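Local structure of sorbitol dehydrogenase (Gluconobacter oxydans, 5ITG) at residues A[288-293]-A[343-348]; A[81-86]-A[249-254]. The protein probably catalyses the NADP-dependent interconversion of D-sorbitol and L-sorbose as a member of the mannitol dehydrogenase family. One frame throughout, in Å; residues are numbered along the deposited sequence.

Contact 1 of 2, residues A[288-293]-A[343-348]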
ATOM      1  N   THR A 288      -2.023   5.959  13.695  1.00 13.31           N
ATOM      2  CA  THR A 288      -1.428   4.797  14.341  1.00 16.90           C
ATOM      3  C   THR A 288      -2.330   3.602  14.644  1.00 15.14           C
ATOM      4  O   THR A 288      -2.006   2.476  14.269  1.00 15.29           O
ATOM      5  CB  THR A 288      -0.680   5.227  15.617  1.00 17.41           C
ATOM      6  OG1 THR A 288       0.220   6.294  15.288  1.00 20.36           O
ATOM      7  CG2 THR A 288       0.129   4.060  16.179  1.00 19.59           C
ATOM      8  N   ASP A 289      -3.460   3.829  15.302  1.00 16.02           N
ATOM      9  CA  ASP A 289      -4.350   2.714  15.614  1.00 13.95           C
ATOM     10  C   ASP A 289      -4.818   1.976  14.357  1.00 13.35           C
ATOM     11  O   ASP A 289      -4.812   0.744  14.327  1.00 13.82           O
ATOM     12  CB  ASP A 289      -5.545   3.193  16.439  1.00 12.59           C
ATOM     13  CG  ASP A 289      -5.139   3.651  17.831  1.00 17.73           C
ATOM     14  OD1 ASP A 289      -3.998   3.354  18.252  1.00 15.44           O
ATOM     15  OD2 ASP A 289      -5.959   4.296  18.511  1.00 17.13           O
ATOM     16  N   TRP A 290      -5.194   2.707  13.312  1.00 14.15           N
ATOM     17  CA  TRP A 290      -5.637   2.049  12.081  1.00 14.13           C
ATOM     18  C   TRP A 290      -4.519   1.262  11.389  1.00 14.35           C
ATOM     19  O   TRP A 290      -4.765   0.199  10.815  1.00 13.58           O
ATOM     20  CB  TRP A 290      -6.252   3.070  11.116  1.00 15.74           C
ATOM     21  CG  TRP A 290      -7.747   3.081  11.171  1.00 14.79           C
ATOM     22  CD1 TRP A 290      -8.551   4.102  11.595  1.00 17.34           C
ATOM     23  CD2 TRP A 290      -8.623   2.018  10.773  1.00 18.17           C
ATOM     24  NE1 TRP A 290      -9.874   3.741  11.483  1.00 15.41           N
ATOM     25  CE2 TRP A 290      -9.946   2.467  10.982  1.00 19.12           C
ATOM     26  CE3 TRP A 290      -8.418   0.731  10.259  1.00 18.11           C
ATOM     27  CZ2 TRP A 290     -11.062   1.672  10.691  1.00 19.38           C
ATOM     28  CZ3 TRP A 290      -9.533  -0.063   9.972  1.00 20.02           C
ATOM     29  CH2 TRP A 290     -10.834   0.413  10.189  1.00 17.68           C
ATOM     30  N   GLU A 291      -3.292   1.770  11.449  1.00 13.14           N
ATOM     31  CA  GLU A 291      -2.158   1.063  10.842  1.00 14.34           C
ATOM     32  C   GLU A 291      -1.985  -0.305  11.497  1.00 13.87           C
ATOM     33  O   GLU A 291      -1.694  -1.298  10.817  1.00 11.57           O
ATOM     34  CB  GLU A 291      -0.842   1.844  11.014  1.00 14.94           C
ATOM     35  CG  GLU A 291      -0.756   3.157  10.247  1.00 19.02           C
ATOM     36  CD  GLU A 291       0.678   3.679  10.142  1.00 23.91           C
ATOM     37  OE1 GLU A 291       1.420   3.601  11.145  1.00 24.87           O
ATOM     38  OE2 GLU A 291       1.058   4.174   9.059  1.00 23.02           O
ATOM     39  N   TYR A 292      -2.156  -0.358  12.820  1.00 12.62           N
ATOM     40  CA  TYR A 292      -2.002  -1.614  13.526  1.00 13.21           C
ATOM     41  C   TYR A 292      -3.145  -2.587  13.305  1.00 13.39           C
ATOM     42  O   TYR A 292      -2.944  -3.789  13.403  1.00 12.54           O
ATOM     43  CB  TYR A 292      -1.739  -1.370  15.020  1.00 15.50           C
ATOM     44  CG  TYR A 292      -0.284  -0.992  15.234  1.00 18.01           C
ATOM     45  CD1 TYR A 292       0.735  -1.833  14.783  1.00 19.81           C
ATOM     46  CD2 TYR A 292       0.075   0.235  15.792  1.00 19.61           C
ATOM     47  CE1 TYR A 292       2.078  -1.462  14.866  1.00 21.49           C
ATOM     48  CE2 TYR A 292       1.425   0.621  15.882  1.00 23.56           C
ATOM     49  CZ  TYR A 292       2.417  -0.238  15.408  1.00 22.99           C
ATOM     50  OH  TYR A 292       3.742   0.138  15.445  1.00 22.61           O
ATOM     51  N   VAL A 293      -4.338  -2.082  13.003  1.00 11.95           N
ATOM     52  CA  VAL A 293      -5.452  -2.981  12.706  1.00 12.00           C
ATOM     53  C   VAL A 293      -5.078  -3.709  11.406  1.00 13.90           C
ATOM     54  O   VAL A 293      -5.202  -4.932  11.296  1.00 15.22           O
ATOM     55  CB  VAL A 293      -6.768  -2.219  12.455  1.00 12.97           C
ATOM     56  CG1 VAL A 293      -7.823  -3.184  11.880  1.00 12.33           C
ATOM     57  CG2 VAL A 293      -7.274  -1.607  13.760  1.00 12.61           C
ATOM     58  N   LYS A 343      -6.569  -2.609  19.885  1.00 15.55           N
ATOM     59  CA  LYS A 343      -7.369  -1.419  20.141  1.00 17.77           C
ATOM     60  C   LYS A 343      -8.208  -1.105  18.903  1.00 17.88           C
ATOM     61  O   LYS A 343      -7.710  -1.094  17.779  1.00 18.13           O
ATOM     62  CB  LYS A 343      -6.461  -0.240  20.499  1.00 20.49           C
ATOM     63  CG  LYS A 343      -7.190   1.058  20.764  1.00 26.02           C
ATOM     64  CD  LYS A 343      -6.210   2.133  21.233  1.00 33.15           C
ATOM     65  CE  LYS A 343      -6.881   3.497  21.355  1.00 34.48           C
ATOM     66  NZ  LYS A 343      -8.011   3.489  22.322  1.00 38.39           N
ATOM     67  N   ALA A 344      -9.487  -0.841  19.110  1.00 18.46           N
ATOM     68  CA  ALA A 344     -10.368  -0.559  17.992  1.00 19.46           C
ATOM     69  C   ALA A 344     -10.599   0.918  17.713  1.00 21.80           C
ATOM     70  O   ALA A 344     -10.973   1.683  18.604  1.00 19.49           O
ATOM     71  CB  ALA A 344     -11.703  -1.250  18.206  1.00 20.61           C
ATOM     72  N   PRO A 345     -10.360   1.346  16.462  1.00 22.66           N
ATOM     73  CA  PRO A 345     -10.565   2.750  16.084  1.00 26.16           C
ATOM     74  C   PRO A 345     -12.065   3.022  16.150  1.00 26.93           C
ATOM     75  O   PRO A 345     -12.860   2.091  16.097  1.00 25.61           O
ATOM     76  CB  PRO A 345     -10.045   2.802  14.645  1.00 26.01           C
ATOM     77  CG  PRO A 345      -8.987   1.745  14.627  1.00 23.09           C
ATOM     78  CD  PRO A 345      -9.639   0.617  15.403  1.00 23.40           C
ATOM     79  N   SER A 346     -12.463   4.284  16.266  1.00 30.22           N
ATOM     80  CA  SER A 346     -13.888   4.600  16.326  1.00 31.95           C
ATOM     81  C   SER A 346     -14.541   4.480  14.947  1.00 32.71           C
ATOM     82  O   SER A 346     -13.862   4.520  13.917  1.00 32.14           O
ATOM     83  CB  SER A 346     -14.098   6.017  16.875  1.00 34.39           C
ATOM     84  OG  SER A 346     -13.445   6.977  16.067  1.00 34.16           O
ATOM     85  N   GLY A 347     -15.861   4.325  14.937  1.00 32.54           N
ATOM     86  CA  GLY A 347     -16.586   4.216  13.682  1.00 32.33           C
ATOM     87  C   GLY A 347     -16.320   2.969  12.851  1.00 32.73           C
ATOM     88  O   GLY A 347     -16.329   3.029  11.620  1.00 33.21           O
HETATM   89  N   MSE A 348     -16.090   1.842  13.516  1.00 30.83           N
HETATM   90  CA  MSE A 348     -15.841   0.569  12.838  1.00 31.20           C
HETATM   91  C   MSE A 348     -15.810  -0.538  13.876  1.00 28.79           C
HETATM   92  O   MSE A 348     -15.650  -0.272  15.071  1.00 29.50           O
HETATM   93  CB  MSE A 348     -14.487   0.594  12.118  1.00 34.39           C
HETATM   94  CG  MSE A 348     -13.266   0.664  13.053  1.00 35.38           C
HETATM   95 SE   MSE A 348     -12.811  -0.989  14.020  1.00 41.48          SE
HETATM   96  CE  MSE A 348     -11.884  -1.907  12.584  1.00 37.47           C
TER
HETATM   97  O   HOH W   1      -5.190  -0.423  16.902  1.00 16.62           O
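Asp289 O and Lys343 O accept from one and the same water, 2.8 Å from Lys343 O, which bridges the two carbonyls where no direct hydrogen bond joins 288-293 to 343-348. On the same side the Asp289 carboxylate crosses the aliphatic end of Lys343 at a slant, Asp289 OD2 3.1 Å from Lys343 CE. The charges are near without forming a salt bridge: Asp289 OD2 and Lys343 NZ stand 4.4 Å apart, because the otherwise extended lysine chain bends at its last torsion (chi4 60°). Further in, the contact is apolar. Pro345 lies over one face of the Trp290 indole in a CH-pi contact, its CB 3.6 Å from the centroid of the Trp290 five-membered ring and 25° off the ring normal. The proline's CD meets Val293 CG2 at 3.6 Å, which wedges its ring between valine and indole. Met348, present as selenomethionine, takes the benzo end: its CG comes within 3.4 Å of Trp290 CZ2, and bends at chi2 and chi3 curl the chain back until CE reaches Trp290 CH2. The selenium, 5.2 Å from the centroid of the Trp290 six-membered ring, makes an oblique Met-aromatic contact. Trp290 and Val293 are buried, whereas Lys343 at the other margin is exposed. In the C-terminal domain, the contact thus seats the first turn of helix 288-312 against the loop between helices 324-338 and 350-361; Tyr353 of helix 350-361 touches Trp290, Val293 and Met348, and Gln262 from a loop also meets the indole.

Contact 2 of 2, residues A[81-86]-A[249-254]; sequences LYSLTE and LDDDLP
Asp251 OD2 takes two hydrogen bonds from Ser83, one from the backbone N at 2.7 Å and one from the hydroxyl OG at 2.6 Å. The two donors reach it differently: the N-H comes on the syn side, 25° out of the carboxylate plane, while the hydroxyl OG is met by the anti lone pair of Asp251 OD2. Ser83 can offer both because OG sits between its backbone N and carbonyl carbon (chi1 68°), on the same side as the N-H. The other oxygen, Asp251 OD1, accepts from Leu253 N at 2.8 Å, closing an Asx turn; this donor lies well above the carboxylate plane. Gln78 NE2 also bonds OD1, so both oxygens of this buried carboxylate are satisfied. In the Rossmann domain the turn leads into strand 255-258, which runs parallel to strand 82-87, and Ser83, besides its bonds to the carboxylate, is joined to Leu255 by a backbone hydrogen bond. Replacing Asp251 by an alanine would probably leave the Ser83 N-H and hydroxyl without their shared acceptor and let the turn at Leu253 N relax. Apolar groups flank the polar centre: Leu249 CD1 lies 4.1 Å from Ser83 CB, and Pro254 CB approaches Ser83 OG. Tyr82 CB lies 3.6 Å from Leu253 O, which accepts from Arg38 NH2, while the Tyr82 ring makes a cation-pi contact with Arg38 and its OH is hydrogen-bonded to Arg38 O.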
ATOM      1  N   LEU A  81      -8.533  10.752 -19.733  1.00 29.81           N
ATOM      2  CA  LEU A  81      -9.605   9.883 -19.250  1.00 28.49           C
ATOM      3  C   LEU A  81      -9.152   8.426 -19.341  1.00 27.22           C
ATOM      4  O   LEU A  81      -8.419   8.055 -20.257  1.00 25.75           O
ATOM      5  CB  LEU A  81     -10.861  10.047 -20.112  1.00 28.18           C
ATOM      6  CG  LEU A  81     -11.606  11.382 -20.155  1.00 27.40           C
ATOM      7  CD1 LEU A  81     -12.523  11.390 -21.372  1.00 27.13           C
ATOM      8  CD2 LEU A  81     -12.404  11.592 -18.876  1.00 25.24           C
ATOM      9  N   TYR A  82      -9.590   7.604 -18.395  1.00 25.91           N
ATOM     10  CA  TYR A  82      -9.241   6.185 -18.399  1.00 25.27           C
ATOM     11  C   TYR A  82     -10.347   5.392 -17.720  1.00 24.49           C
ATOM     12  O   TYR A  82     -11.159   5.953 -16.981  1.00 26.02           O
ATOM     13  CB  TYR A  82      -7.906   5.935 -17.687  1.00 23.88           C
ATOM     14  CG  TYR A  82      -7.885   6.361 -16.243  1.00 22.69           C
ATOM     15  CD1 TYR A  82      -7.613   7.682 -15.889  1.00 22.96           C
ATOM     16  CD2 TYR A  82      -8.157   5.449 -15.225  1.00 22.19           C
ATOM     17  CE1 TYR A  82      -7.611   8.088 -14.552  1.00 22.40           C
ATOM     18  CE2 TYR A  82      -8.159   5.842 -13.889  1.00 22.70           C
ATOM     19  CZ  TYR A  82      -7.885   7.162 -13.560  1.00 23.30           C
ATOM     20  OH  TYR A  82      -7.892   7.557 -12.242  1.00 23.05           O
ATOM     21  N   SER A  83     -10.395   4.091 -17.976  1.00 23.76           N
ATOM     22  CA  SER A  83     -11.434   3.272 -17.373  1.00 23.25           C
ATOM     23  C   SER A  83     -10.924   2.482 -16.181  1.00 21.98           C
ATOM     24  O   SER A  83      -9.802   1.980 -16.176  1.00 22.57           O
ATOM     25  CB  SER A  83     -12.030   2.306 -18.396  1.00 23.88           C
ATOM     26  OG  SER A  83     -11.088   1.326 -18.781  1.00 25.24           O
ATOM     27  N   LEU A  84     -11.768   2.382 -15.169  1.00 21.01           N
ATOM     28  CA  LEU A  84     -11.427   1.646 -13.970  1.00 21.52           C
ATOM     29  C   LEU A  84     -12.481   0.590 -13.728  1.00 20.58           C
ATOM     30  O   LEU A  84     -13.647   0.908 -13.500  1.00 23.40           O
ATOM     31  CB  LEU A  84     -11.354   2.578 -12.756  1.00 21.29           C
ATOM     32  CG  LEU A  84     -11.211   1.866 -11.400  1.00 22.60           C
ATOM     33  CD1 LEU A  84      -9.960   0.996 -11.404  1.00 19.87           C
ATOM     34  CD2 LEU A  84     -11.143   2.898 -10.275  1.00 22.17           C
ATOM     35  N   THR A  85     -12.069  -0.669 -13.808  1.00 21.67           N
ATOM     36  CA  THR A  85     -12.970  -1.780 -13.554  1.00 20.55           C
ATOM     37  C   THR A  85     -12.771  -2.151 -12.086  1.00 20.63           C
ATOM     38  O   THR A  85     -11.637  -2.219 -11.611  1.00 19.30           O
ATOM     39  CB  THR A  85     -12.621  -2.997 -14.431  1.00 22.88           C
ATOM     40  OG1 THR A  85     -12.732  -2.638 -15.813  1.00 23.60           O
ATOM     41  CG2 THR A  85     -13.566  -4.161 -14.139  1.00 22.22           C
ATOM     42  N   GLU A  86     -13.875  -2.353 -11.372  1.00 21.01           N
ATOM     43  CA  GLU A  86     -13.837  -2.737  -9.964  1.00 23.30           C
ATOM     44  C   GLU A  86     -14.474  -4.118  -9.846  1.00 22.55           C
ATOM     45  O   GLU A  86     -15.646  -4.299 -10.168  1.00 22.81           O
ATOM     46  CB  GLU A  86     -14.603  -1.715  -9.128  1.00 25.19           C
ATOM     47  CG  GLU A  86     -13.896  -0.372  -9.050  1.00 27.67           C
ATOM     48  CD  GLU A  86     -14.773   0.728  -8.493  1.00 28.46           C
ATOM     49  OE1 GLU A  86     -15.571   1.302  -9.264  1.00 31.23           O
ATOM     50  OE2 GLU A  86     -14.670   1.016  -7.282  1.00 29.79           O
ATOM     51  N   LEU A 249     -14.719  -0.811 -24.411  1.00 38.39           N
ATOM     52  CA  LEU A 249     -14.012   0.444 -24.636  1.00 38.65           C
ATOM     53  C   LEU A 249     -12.596   0.207 -25.143  1.00 39.03           C
ATOM     54  O   LEU A 249     -11.890  -0.667 -24.642  1.00 38.98           O
ATOM     55  CB  LEU A 249     -13.939   1.241 -23.332  1.00 38.43           C
ATOM     56  CG  LEU A 249     -15.258   1.560 -22.625  1.00 39.36           C
ATOM     57  CD1 LEU A 249     -14.965   2.098 -21.230  1.00 38.33           C
ATOM     58  CD2 LEU A 249     -16.054   2.570 -23.442  1.00 40.02           C
ATOM     59  N   ASP A 250     -12.182   0.988 -26.134  1.00 38.54           N
ATOM     60  CA  ASP A 250     -10.835   0.859 -26.677  1.00 39.34           C
ATOM     61  C   ASP A 250      -9.917   1.742 -25.838  1.00 38.13           C
ATOM     62  O   ASP A 250      -9.433   2.778 -26.291  1.00 37.88           O
ATOM     63  CB  ASP A 250     -10.802   1.300 -28.144  1.00 42.19           C
ATOM     64  CG  ASP A 250      -9.409   1.225 -28.743  1.00 45.23           C
ATOM     65  OD1 ASP A 250      -8.798   0.136 -28.697  1.00 46.70           O
ATOM     66  OD2 ASP A 250      -8.926   2.256 -29.261  1.00 49.18           O
ATOM     67  N   ASP A 251      -9.689   1.312 -24.603  1.00 35.75           N
ATOM     68  CA  ASP A 251      -8.865   2.048 -23.662  1.00 33.03           C
ATOM     69  C   ASP A 251      -7.397   1.672 -23.782  1.00 31.18           C
ATOM     70  O   ASP A 251      -7.054   0.499 -23.791  1.00 30.41           O
ATOM     71  CB  ASP A 251      -9.348   1.759 -22.240  1.00 32.90           C
ATOM     72  CG  ASP A 251      -8.790   2.732 -21.218  1.00 30.99           C
ATOM     73  OD1 ASP A 251      -7.879   3.517 -21.562  1.00 29.00           O
ATOM     74  OD2 ASP A 251      -9.268   2.702 -20.063  1.00 30.79           O
ATOM     75  N   ASP A 252      -6.532   2.674 -23.880  1.00 30.34           N
ATOM     76  CA  ASP A 252      -5.096   2.425 -23.959  1.00 29.58           C
ATOM     77  C   ASP A 252      -4.504   2.273 -22.557  1.00 28.90           C
ATOM     78  O   ASP A 252      -3.442   1.669 -22.381  1.00 28.07           O
ATOM     79  CB  ASP A 252      -4.394   3.579 -24.675  1.00 33.17           C
ATOM     80  CG  ASP A 252      -4.431   3.437 -26.181  1.00 34.10           C
ATOM     81  OD1 ASP A 252      -3.822   2.478 -26.694  1.00 37.08           O
ATOM     82  OD2 ASP A 252      -5.069   4.275 -26.849  1.00 36.73           O
ATOM     83  N   LEU A 253      -5.209   2.807 -21.564  1.00 27.88           N
ATOM     84  CA  LEU A 253      -4.755   2.769 -20.176  1.00 26.87           C
ATOM     85  C   LEU A 253      -5.793   2.194 -19.203  1.00 26.17           C
ATOM     86  O   LEU A 253      -6.117   2.814 -18.192  1.00 23.37           O
ATOM     87  CB  LEU A 253      -4.383   4.188 -19.741  1.00 27.62           C
ATOM     88  CG  LEU A 253      -3.408   4.875 -20.698  1.00 28.88           C
ATOM     89  CD1 LEU A 253      -3.412   6.372 -20.466  1.00 30.15           C
ATOM     90  CD2 LEU A 253      -2.018   4.285 -20.508  1.00 29.34           C
ATOM     91  N   PRO A 254      -6.313   0.992 -19.486  1.00 25.93           N
ATOM     92  CA  PRO A 254      -7.308   0.386 -18.600  1.00 25.61           C
ATOM     93  C   PRO A 254      -6.655  -0.236 -17.374  1.00 24.77           C
ATOM     94  O   PRO A 254      -5.527  -0.708 -17.443  1.00 24.89           O
ATOM     95  CB  PRO A 254      -7.939  -0.674 -19.487  1.00 26.78           C
ATOM     96  CG  PRO A 254      -6.742  -1.192 -20.219  1.00 25.49           C
ATOM     97  CD  PRO A 254      -6.010   0.093 -20.615  1.00 26.85           C
TER

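From the N terminus, the chain first enters contact 2 on strand 82-87, then runs through 162 residues, 68 of them helix and 24 strand, before 249-254 returns to that strand, closing a long loop. The chain then crosses into the C-terminal domain, where helix 288-312 begins contact 1; a shorter excursion of 49 residues, mostly helical, brings 343-348 back to that helix's start. The contacts therefore follow in series, neither nesting nor crossing. Their centres lie 34 Å apart and their nearest atoms about 18 Å: contact 2 joins strand 82-87 to the loop before strand 255-258 in the Rossmann domain, and contact 1 joins the start of helix 288-312 to the loop before helix 350-361.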